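Local coordinates for protein aromatic-amino-acid transaminase TyrB (Burkholderia cenocepacia K56-2Valvano, PDB 4WD2) that probably transfers amino groups between aromatic amino acids and 2-oxo acids, using pyridoxal phosphate carried on a lysine, at residues A[22-27]-A[38-43]; A[77-82]-A[298-303]; A[132-137]-A[153-158]; A[201-206]-A[232-237]. One frame throughout, in Å; residues are numbered along the deposited sequence. Where two conformers were deposited one is given.

How the contacts relate
Contact 1 comes first along the chain, joining helix 20-30 to the loop after strand 37-38. Contact 2 then packs the start of helix 80-91 on helix 297-307, closing a long loop within which contacts 3 and 4 follow one another. Lys254, which carries the cofactor as a pyridoxal phosphate Schiff base, belongs to the same loop. Contact 3 pairs two neighbouring strands of the main mixed sheet, and contact 4 packs helices 199-211 and 234-241, which precede and follow its strand 215-220. These two are nearest, with centres about 17 Å apart; contacts 2 and 3 lie about 33 Å apart between centres, on opposite sides of the chain's centre. None of the four touches another.

Contact 1: A[22-27]-A[38-43]; sequences LTLNEN and NLSIGI
With Asn38 CG swung anti to the main-chain nitrogen (chi1 -166°), the Asn38 amide reaches toward helix 20-30, and Asn25 leans out from that helix to meet it. The link is a hydrogen bond from Asn38 ND2 to Asn25 OD1 at 2.9 Å. Asn25 OD1 lies in the amide plane of Asn38, but the donor sits well above the carbonyl plane of Asn25; the two amides are turned 54° apart. The other end of the Asn25 amide works too: ND2 makes a weak bond to Ser40 OG at 3.2 Å and also donates to Ile21 O one turn back, so both ends of this side chain are tied.

Ser40 in turn braces Asn38. Its OG donates to Asn38 OD1 at 2.6 Å, in the carbonyl plane and on a lone pair, while its backbone N reaches the same oxygen at 3.1 Å to form an Asx turn. Two donors therefore fix the rotation of the Asn38 amide and leave its NH2 aimed at the helix. Beside this polar core Leu24 CD2 makes an apolar touch on Ser40 CB at 3.8 Å. The Ile41 methyl CD1 lies next to the amide oxygen Asn25 OD1, 3.4 Å away.

The contact lies near the surface, and a glycerol bonds to Asn38 O. Farther along the loop, Ile43 meets Tyr73 of the second subunit. Strand 37-38 runs parallel to strand 375-376, whose Tyr376 packs on both Leu24 of helix 20-30 and Asn38.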
# COMPACT_ATOMS: atom_id res chain seq x y z
N LEU A 22 1.16 -6.66 22.31
CA LEU A 22 0.36 -5.52 22.75
C LEU A 22 -0.01 -5.67 24.22
O LEU A 22 0.11 -4.73 25.01
CB LEU A 22 -0.91 -5.38 21.90
N THR A 23 -0.45 -6.87 24.59
CA THR A 23 -0.77 -7.20 25.98
C THR A 23 0.47 -7.03 26.86
O THR A 23 0.39 -6.50 27.97
CB THR A 23 -1.29 -8.65 26.10
OG1 THR A 23 -2.53 -8.78 25.39
CG2 THR A 23 -1.52 -9.01 27.57
N LEU A 24 1.61 -7.47 26.34
CA LEU A 24 2.86 -7.39 27.07
C LEU A 24 3.23 -5.93 27.33
O LEU A 24 3.65 -5.57 28.43
CB LEU A 24 3.99 -8.09 26.31
CG LEU A 24 5.37 -8.11 26.96
CD1 LEU A 24 5.41 -9.06 28.15
CD2 LEU A 24 6.44 -8.46 25.94
N ASN A 25 3.07 -5.10 26.30
CA ASN A 25 3.43 -3.70 26.43
C ASN A 25 2.46 -2.95 27.33
O ASN A 25 2.84 -1.97 27.96
CB ASN A 25 3.53 -3.05 25.06
CG ASN A 25 4.92 -3.17 24.46
OD1 ASN A 25 5.73 -2.24 24.52
ND2 ASN A 25 5.22 -4.34 23.88
N GLU A 26 1.22 -3.41 27.39
CA GLU A 26 0.23 -2.84 28.31
C GLU A 26 0.63 -3.12 29.75
O GLU A 26 0.40 -2.30 30.65
CB GLU A 26 -1.17 -3.38 28.03
N ASN A 27 1.21 -4.29 29.98
CA ASN A 27 1.68 -4.66 31.30
C ASN A 27 2.93 -3.88 31.68
O ASN A 27 3.16 -3.59 32.86
CB ASN A 27 1.95 -6.17 31.37
CG ASN A 27 0.68 -6.99 31.30
OD1 ASN A 27 -0.34 -6.61 31.87
ND2 ASN A 27 0.74 -8.12 30.61
N ASN A 38 12.21 -2.03 28.77
CA ASN A 38 11.48 -2.68 27.68
C ASN A 38 12.39 -2.95 26.50
O ASN A 38 12.95 -2.03 25.91
CB ASN A 38 10.30 -1.81 27.24
CG ASN A 38 9.32 -2.56 26.35
OD1 ASN A 38 9.45 -3.76 26.14
ND2 ASN A 38 8.31 -1.86 25.86
N LEU A 39 12.56 -4.23 26.16
CA LEU A 39 13.37 -4.62 25.03
C LEU A 39 12.53 -5.47 24.08
O LEU A 39 13.06 -6.28 23.32
CB LEU A 39 14.62 -5.38 25.48
CG LEU A 39 15.50 -4.73 26.56
CD1 LEU A 39 16.53 -5.72 27.07
CD2 LEU A 39 16.18 -3.46 26.05
N SER A 40 11.22 -5.28 24.14
CA SER A 40 10.29 -6.08 23.36
C SER A 40 9.93 -5.42 22.03
O SER A 40 9.48 -6.10 21.10
CB SER A 40 9.02 -6.36 24.15
OG SER A 40 8.25 -5.18 24.31
N ILE A 41 10.11 -4.11 21.92
CA ILE A 41 9.77 -3.40 20.69
C ILE A 41 10.94 -3.44 19.70
O ILE A 41 12.03 -2.91 19.96
CB ILE A 41 9.36 -1.94 20.98
CG1 ILE A 41 8.20 -1.93 21.98
CG2 ILE A 41 8.95 -1.23 19.69
CD1 ILE A 41 7.92 -0.58 22.60
N GLY A 42 10.70 -4.07 18.55
CA GLY A 42 11.76 -4.35 17.59
C GLY A 42 11.99 -3.25 16.58
O GLY A 42 11.78 -3.43 15.38
N ILE A 43 12.42 -2.09 17.08
CA ILE A 43 12.78 -0.95 16.24
C ILE A 43 14.02 -0.29 16.83
O ILE A 43 14.37 -0.58 17.97
CB ILE A 43 11.64 0.09 16.13
CG1 ILE A 43 11.33 0.70 17.49
CG2 ILE A 43 10.37 -0.53 15.54
CD1 ILE A 43 10.21 1.73 17.43

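Contact 2: A[77-82]-A[298-303]; sequences VGLAAY and GAKVVA
Ala299 O accepts the N-H of Ala303 at 2.8 Å, as usual in a helix, and is touched as well by Tyr82, whose CD2 stands 3.5 Å from this Ala299 O. The oxygen lies at the ring edge, near its plane, so a ring C-H faces the carbonyl. The ring also packs on side chains of helix 297-307: Tyr82 CD2 is 3.6 Å from Ala299 CB, and Tyr82 CE2 is 3.6 Å from Val302 CG1. With CG anti to the backbone nitrogen (chi1 178°), the Tyr82 ring crosses beside the helix, and its hydroxyl reaches on to bond Gly264 O.

In the large domain of this class I aminotransferase, the contact sets the first turn of helix 80-91 against helix 297-307, beside strand 103-108, an edge strand of the main sheet within the chain. Gln107 on that strand packs against both Tyr82 and Ala299, and its OE1 takes the backbone N-H of Leu79. Ala303 has only a methyl to offer, and this allows a close backbone approach: Ala303 CB is 4.1 Å from Tyr82 CA.

Leu79, the N-cap residue, works the outer side. Lys300 is folded at chi2 (-68°), which brings its chain back across the leucine at about a right angle. Lys300 CD touches Leu79 CD2 at 3.8 Å, while Lys300 NZ passes 4.0 Å from Leu79 CD1.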
# COMPACT_ATOMS: atom_id res chain seq x y z
N VAL A 77 5.10 1.46 -10.89
CA VAL A 77 6.38 1.06 -10.31
C VAL A 77 6.98 2.14 -9.41
O VAL A 77 8.03 1.95 -8.83
CB VAL A 77 7.41 0.70 -11.40
CG1 VAL A 77 6.95 -0.53 -12.16
CG2 VAL A 77 7.61 1.87 -12.35
N GLY A 78 6.30 3.27 -9.30
CA GLY A 78 6.77 4.35 -8.46
C GLY A 78 7.69 5.34 -9.14
O GLY A 78 7.85 5.34 -10.37
N LEU A 79 8.31 6.19 -8.32
CA LEU A 79 9.18 7.26 -8.79
C LEU A 79 10.47 6.73 -9.44
O LEU A 79 11.19 5.94 -8.83
CB LEU A 79 9.52 8.18 -7.61
CG LEU A 79 9.97 9.62 -7.87
CD1 LEU A 79 8.85 10.41 -8.53
CD2 LEU A 79 10.40 10.27 -6.55
N ALA A 80 10.76 7.20 -10.65
CA ALA A 80 11.91 6.72 -11.41
C ALA A 80 13.23 6.98 -10.70
O ALA A 80 14.11 6.11 -10.69
CB ALA A 80 11.93 7.36 -12.80
N ALA A 81 13.37 8.17 -10.13
CA ALA A 81 14.59 8.54 -9.41
C ALA A 81 14.78 7.68 -8.17
O ALA A 81 15.91 7.28 -7.86
CB ALA A 81 14.55 10.02 -9.04
N TYR A 82 13.69 7.38 -7.47
CA TYR A 82 13.71 6.48 -6.31
C TYR A 82 14.19 5.08 -6.70
O TYR A 82 15.11 4.54 -6.08
CB TYR A 82 12.32 6.41 -5.68
CG TYR A 82 12.16 5.48 -4.48
CD1 TYR A 82 11.87 4.13 -4.65
CD2 TYR A 82 12.23 5.98 -3.18
CE1 TYR A 82 11.68 3.29 -3.55
CE2 TYR A 82 12.04 5.15 -2.09
CZ TYR A 82 11.77 3.81 -2.28
OH TYR A 82 11.58 2.99 -1.19
N GLY A 298 7.17 9.86 1.27
CA GLY A 298 8.32 9.08 1.70
C GLY A 298 9.36 8.78 0.62
O GLY A 298 10.57 8.81 0.88
N ALA A 299 8.90 8.50 -0.59
CA ALA A 299 9.81 8.21 -1.69
C ALA A 299 10.61 9.45 -2.13
O ALA A 299 11.78 9.35 -2.49
CB ALA A 299 9.05 7.63 -2.87
N LYS A 300 9.97 10.62 -2.10
CA LYS A 300 10.66 11.88 -2.38
C LYS A 300 11.76 12.13 -1.36
O LYS A 300 12.84 12.57 -1.72
CB LYS A 300 9.68 13.06 -2.38
CG LYS A 300 8.80 13.17 -3.62
CD LYS A 300 9.60 13.53 -4.87
CE LYS A 300 8.69 14.09 -5.96
NZ LYS A 300 9.36 14.20 -7.29
N VAL A 301 11.47 11.86 -0.09
CA VAL A 301 12.45 12.04 0.98
C VAL A 301 13.64 11.11 0.78
O VAL A 301 14.79 11.56 0.80
CB VAL A 301 11.84 11.77 2.39
CG1 VAL A 301 12.94 11.73 3.44
CG2 VAL A 301 10.80 12.82 2.74
N VAL A 302 13.36 9.83 0.57
CA VAL A 302 14.41 8.85 0.36
C VAL A 302 15.23 9.17 -0.89
O VAL A 302 16.46 9.15 -0.85
CB VAL A 302 13.83 7.42 0.26
CG1 VAL A 302 14.88 6.45 -0.27
CG2 VAL A 302 13.30 6.97 1.62
N ALA A 303 14.55 9.49 -1.99
CA ALA A 303 15.25 9.83 -3.23
C ALA A 303 16.12 11.08 -3.07
O ALA A 303 17.22 11.16 -3.62
CB ALA A 303 14.26 10.01 -4.37

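Contact 3: A[132-137]-A[153-158]; sequences WLSDPS and NTYPYY
Trp132, Leu133 and Ser134 pair in parallel with Asn153, Thr154 and Tyr155, joining the two strands of a beta-alpha-beta unit whose helix is 141-147. The backbone bonds come first: Leu133 N gives to Asn153 O at 2.8 Å, and Tyr155 N to Leu133 O at 2.9 Å, nearly along the C=O axis. Asp135 N to Tyr155 O is weak. Past it the pairing slips, and Tyr158 N bonds Asp135 O at 3.0 Å, just before the cis peptide of Pro136.

Flat groups make the second kind of contact. Asn153 CB lies over the five-membered ring of Trp132, 3.6 Å from its centroid, while Asn153 ND2 continues across the same indole and bonds Gln130. Tyr155 takes the position between backbone N and carbonyl carbon (chi1 52°), which folds its ring back across the neighbouring strand: Ser134 CA stands 3.7 Å from the ring centroid. The Tyr155 hydroxyl reaches past strand 131-135 to Leu184 O on strand 182-186. Ser134 CB also meets the Tyr157 ring, which stacks on His190.

Water and a side-chain hydroxyl complete the end of the pair: a water accepts from Tyr157 N beside Asp135 OD2, and Ser134 OG donates to Pro136 O at 2.6 Å.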
# COMPACT_ATOMS: atom_id res chain seq x y z
N TRP A 132 9.99 -21.97 1.45
CA TRP A 132 10.76 -22.41 2.62
C TRP A 132 11.37 -21.21 3.35
O TRP A 132 12.08 -20.41 2.75
CB TRP A 132 11.87 -23.38 2.21
CG TRP A 132 11.42 -24.81 2.09
CD1 TRP A 132 11.55 -25.80 3.02
CD2 TRP A 132 10.75 -25.41 0.97
NE1 TRP A 132 11.02 -26.97 2.55
CE2 TRP A 132 10.52 -26.76 1.29
CE3 TRP A 132 10.34 -24.93 -0.28
CZ2 TRP A 132 9.90 -27.64 0.41
CZ3 TRP A 132 9.72 -25.80 -1.15
CH2 TRP A 132 9.50 -27.14 -0.80
N LEU A 133 11.08 -21.09 4.65
CA LEU A 133 11.64 -20.04 5.51
C LEU A 133 12.56 -20.64 6.57
O LEU A 133 12.53 -21.84 6.82
CB LEU A 133 10.55 -19.22 6.21
CG LEU A 133 9.07 -19.39 5.91
CD1 LEU A 133 8.24 -18.72 6.99
CD2 LEU A 133 8.74 -18.77 4.58
N SER A 134 13.35 -19.79 7.21
CA SER A 134 14.25 -20.25 8.26
C SER A 134 13.48 -20.63 9.52
O SER A 134 12.40 -20.11 9.80
CB SER A 134 15.29 -19.17 8.58
OG SER A 134 14.67 -17.97 8.99
N ASP A 135 14.05 -21.54 10.30
CA ASP A 135 13.51 -21.86 11.61
C ASP A 135 14.36 -21.21 12.69
O ASP A 135 15.46 -21.69 12.98
CB ASP A 135 13.47 -23.38 11.82
CG ASP A 135 13.15 -23.76 13.25
OD1 ASP A 135 12.31 -23.09 13.87
OD2 ASP A 135 13.74 -24.74 13.75
N PRO A 136 13.88 -20.11 13.29
CA PRO A 136 12.63 -19.38 13.04
C PRO A 136 12.83 -18.25 12.03
O PRO A 136 13.92 -18.09 11.49
CB PRO A 136 12.30 -18.81 14.42
CG PRO A 136 13.65 -18.46 14.96
CD PRO A 136 14.61 -19.53 14.44
N SER A 137 11.78 -17.47 11.78
CA SER A 137 11.90 -16.33 10.86
C SER A 137 11.00 -15.19 11.30
O SER A 137 10.29 -15.30 12.30
CB SER A 137 11.58 -16.76 9.43
OG SER A 137 11.92 -15.75 8.50
N ASN A 153 6.95 -23.93 4.20
CA ASN A 153 7.74 -24.87 4.98
C ASN A 153 8.95 -24.20 5.62
O ASN A 153 9.21 -23.02 5.40
CB ASN A 153 8.19 -26.05 4.11
CG ASN A 153 7.06 -26.59 3.24
OD1 ASN A 153 6.17 -27.30 3.72
ND2 ASN A 153 7.10 -26.26 1.95
N THR A 154 9.70 -24.96 6.42
CA THR A 154 10.87 -24.43 7.09
C THR A 154 12.13 -25.23 6.77
O THR A 154 12.05 -26.38 6.34
CB THR A 154 10.68 -24.40 8.63
OG1 THR A 154 10.72 -25.74 9.14
CG2 THR A 154 9.36 -23.78 8.99
N TYR A 155 13.29 -24.60 6.96
CA TYR A 155 14.57 -25.29 6.91
C TYR A 155 15.29 -25.04 8.23
O TYR A 155 15.03 -24.02 8.89
CB TYR A 155 15.41 -24.85 5.70
CG TYR A 155 15.61 -23.35 5.56
CD1 TYR A 155 16.56 -22.68 6.33
CD2 TYR A 155 14.89 -22.62 4.62
CE1 TYR A 155 16.75 -21.31 6.19
CE2 TYR A 155 15.08 -21.24 4.48
CZ TYR A 155 16.01 -20.60 5.27
OH TYR A 155 16.20 -19.24 5.15
N PRO A 156 16.18 -25.97 8.64
CA PRO A 156 16.92 -25.77 9.89
C PRO A 156 17.74 -24.49 9.83
O PRO A 156 18.28 -24.16 8.77
CB PRO A 156 17.83 -27.00 9.97
CG PRO A 156 17.15 -28.03 9.14
CD PRO A 156 16.46 -27.28 8.04
N TYR A 157 17.85 -23.77 10.94
CA TYR A 157 18.61 -22.53 10.93
C TYR A 157 19.22 -22.26 12.29
O TYR A 157 20.41 -22.47 12.49
CB TYR A 157 17.73 -21.36 10.48
CG TYR A 157 18.52 -20.09 10.15
CD1 TYR A 157 19.12 -19.93 8.91
CD2 TYR A 157 18.65 -19.07 11.08
CE1 TYR A 157 19.83 -18.78 8.61
CE2 TYR A 157 19.37 -17.93 10.79
CZ TYR A 157 19.95 -17.78 9.55
OH TYR A 157 20.67 -16.64 9.26
N TYR A 158 18.41 -21.82 13.24
CA TYR A 158 18.93 -21.48 14.56
C TYR A 158 19.32 -22.74 15.32
O TYR A 158 18.62 -23.76 15.25
CB TYR A 158 17.92 -20.67 15.36
CG TYR A 158 18.40 -20.30 16.75
CD1 TYR A 158 19.37 -19.32 16.93
CD2 TYR A 158 17.87 -20.92 17.87
CE1 TYR A 158 19.81 -18.98 18.20
CE2 TYR A 158 18.31 -20.59 19.15
CZ TYR A 158 19.28 -19.62 19.30
OH TYR A 158 19.71 -19.28 20.56
O HOH W 1 16.71 -24.76 13.39

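Contact 4: A[201-206]-A[232-237]; sequences QWEKLI and DAFAVR
Trp202 presents one face of its indole to Ala235, whose CB sits over the centre of the six-membered ring, 3.4 Å from the centroid and only 8° off the normal. It is a CH-pi contact of one methyl on one ring. The Phe234 ring is used instead at its edge: Trp202 CB lies in its plane, 3.9 Å from Phe234 CE2, and Glu203 OE1 approaches the same rim, 3.6 Å from Phe234 CZ.

This is helix-on-helix packing in the alpha/beta large domain of the aminotransferase, with helix 199-211 before strand 215-220 and helix 234-241 after it. Phe234 opens the second helix, just beyond its N-cap residue Ala233. Its CG is anti to the backbone nitrogen (chi1 172°), which carries the ring toward the first helix, between Trp202 and Glu203. Glu203 OE1 lies near the ring plane, where a partly positive C-H probably faces it; the carboxylate itself is turned 73° to the ring. The other oxygen, OE2, has the stronger partner: a salt bridge to Arg242, which probably offsets the nearby carboxylate of Glu238.

One turn after Trp202, Ile206 also faces this helix, its CD1 4.4 Å from Ala235 O.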
# COMPACT_ATOMS: atom_id res chain seq x y z
N GLN A 201 29.94 -19.33 3.96
CA GLN A 201 28.69 -20.09 3.99
C GLN A 201 27.75 -19.60 2.89
O GLN A 201 27.07 -20.40 2.25
CB GLN A 201 28.04 -19.98 5.38
CG GLN A 201 28.92 -20.55 6.50
CD GLN A 201 28.34 -20.32 7.88
OE1 GLN A 201 27.80 -19.26 8.17
NE2 GLN A 201 28.43 -21.34 8.75
N TRP A 202 27.74 -18.30 2.66
CA TRP A 202 26.94 -17.73 1.57
C TRP A 202 27.34 -18.30 0.22
O TRP A 202 26.48 -18.70 -0.55
CB TRP A 202 27.06 -16.20 1.54
CG TRP A 202 25.99 -15.51 2.35
CD1 TRP A 202 26.19 -14.69 3.42
CD2 TRP A 202 24.57 -15.61 2.17
NE1 TRP A 202 24.98 -14.25 3.91
CE2 TRP A 202 23.97 -14.81 3.16
CE3 TRP A 202 23.75 -16.29 1.27
CZ2 TRP A 202 22.59 -14.66 3.27
CZ3 TRP A 202 22.37 -16.15 1.38
CH2 TRP A 202 21.81 -15.34 2.38
N GLU A 203 28.63 -18.33 -0.08
CA GLU A 203 29.08 -18.88 -1.36
C GLU A 203 28.64 -20.33 -1.52
O GLU A 203 28.19 -20.71 -2.61
CB GLU A 203 30.61 -18.79 -1.51
CG GLU A 203 31.03 -18.53 -2.95
CD GLU A 203 30.45 -17.22 -3.50
OE1 GLU A 203 30.39 -16.23 -2.72
OE2 GLU A 203 30.07 -17.18 -4.69
N LYS A 204 28.77 -21.13 -0.46
CA LYS A 204 28.36 -22.54 -0.51
C LYS A 204 26.86 -22.70 -0.69
O LYS A 204 26.40 -23.61 -1.39
CB LYS A 204 28.80 -23.27 0.76
CG LYS A 204 30.30 -23.36 0.94
CD LYS A 204 30.63 -24.03 2.26
CE LYS A 204 32.07 -23.76 2.67
NZ LYS A 204 32.41 -24.44 3.96
N LEU A 205 26.09 -21.82 -0.06
CA LEU A 205 24.65 -21.84 -0.23
C LEU A 205 24.26 -21.48 -1.66
O LEU A 205 23.36 -22.09 -2.23
CB LEU A 205 23.98 -20.88 0.75
CG LEU A 205 22.45 -20.88 0.70
CD1 LEU A 205 21.90 -22.27 0.97
CD2 LEU A 205 21.86 -19.87 1.68
N ILE A 206 24.95 -20.50 -2.24
CA ILE A 206 24.62 -20.06 -3.60
C ILE A 206 24.98 -21.16 -4.61
O ILE A 206 24.25 -21.35 -5.59
CB ILE A 206 25.34 -18.73 -3.97
CG1 ILE A 206 24.82 -17.59 -3.08
CG2 ILE A 206 25.10 -18.38 -5.44
CD1 ILE A 206 25.66 -16.32 -3.13
N ASP A 232 26.61 -5.65 4.08
CA ASP A 232 25.29 -6.17 4.41
C ASP A 232 24.56 -6.68 3.16
O ASP A 232 23.71 -7.56 3.25
CB ASP A 232 24.45 -5.11 5.15
CG ASP A 232 24.87 -4.94 6.61
OD1 ASP A 232 25.69 -5.73 7.11
OD2 ASP A 232 24.37 -4.00 7.27
N ALA A 233 24.92 -6.15 2.00
CA ALA A 233 24.28 -6.57 0.75
C ALA A 233 25.05 -7.65 -0.01
O ALA A 233 24.72 -7.94 -1.17
CB ALA A 233 24.06 -5.37 -0.15
N PHE A 234 26.07 -8.25 0.62
CA PHE A 234 26.93 -9.22 -0.07
C PHE A 234 26.15 -10.36 -0.73
O PHE A 234 26.44 -10.72 -1.87
CB PHE A 234 27.98 -9.84 0.87
CG PHE A 234 28.76 -10.99 0.24
CD1 PHE A 234 29.86 -10.73 -0.56
CD2 PHE A 234 28.35 -12.31 0.42
CE1 PHE A 234 30.56 -11.78 -1.16
CE2 PHE A 234 29.04 -13.35 -0.17
CZ PHE A 234 30.14 -13.09 -0.97
N ALA A 235 25.19 -10.92 -0.00
CA ALA A 235 24.42 -12.06 -0.51
C ALA A 235 23.68 -11.69 -1.79
O ALA A 235 23.67 -12.45 -2.76
CB ALA A 235 23.44 -12.55 0.54
N VAL A 236 23.07 -10.51 -1.79
CA VAL A 236 22.33 -10.02 -2.94
C VAL A 236 23.27 -9.77 -4.12
O VAL A 236 23.00 -10.20 -5.25
CB VAL A 236 21.57 -8.71 -2.60
CG1 VAL A 236 21.01 -8.08 -3.84
CG2 VAL A 236 20.45 -9.00 -1.59
N ARG A 237 24.38 -9.10 -3.86
CA ARG A 237 25.32 -8.72 -4.91
C ARG A 237 26.03 -9.95 -5.49
O ARG A 237 26.26 -10.01 -6.70
CB ARG A 237 26.33 -7.70 -4.37
CG ARG A 237 25.68 -6.41 -3.91
CD ARG A 237 26.69 -5.33 -3.46
NE ARG A 237 25.98 -4.16 -2.94
CZ ARG A 237 26.55 -3.06 -2.47
NH1 ARG A 237 27.87 -2.94 -2.46
NH2 ARG A 237 25.80 -2.07 -2.02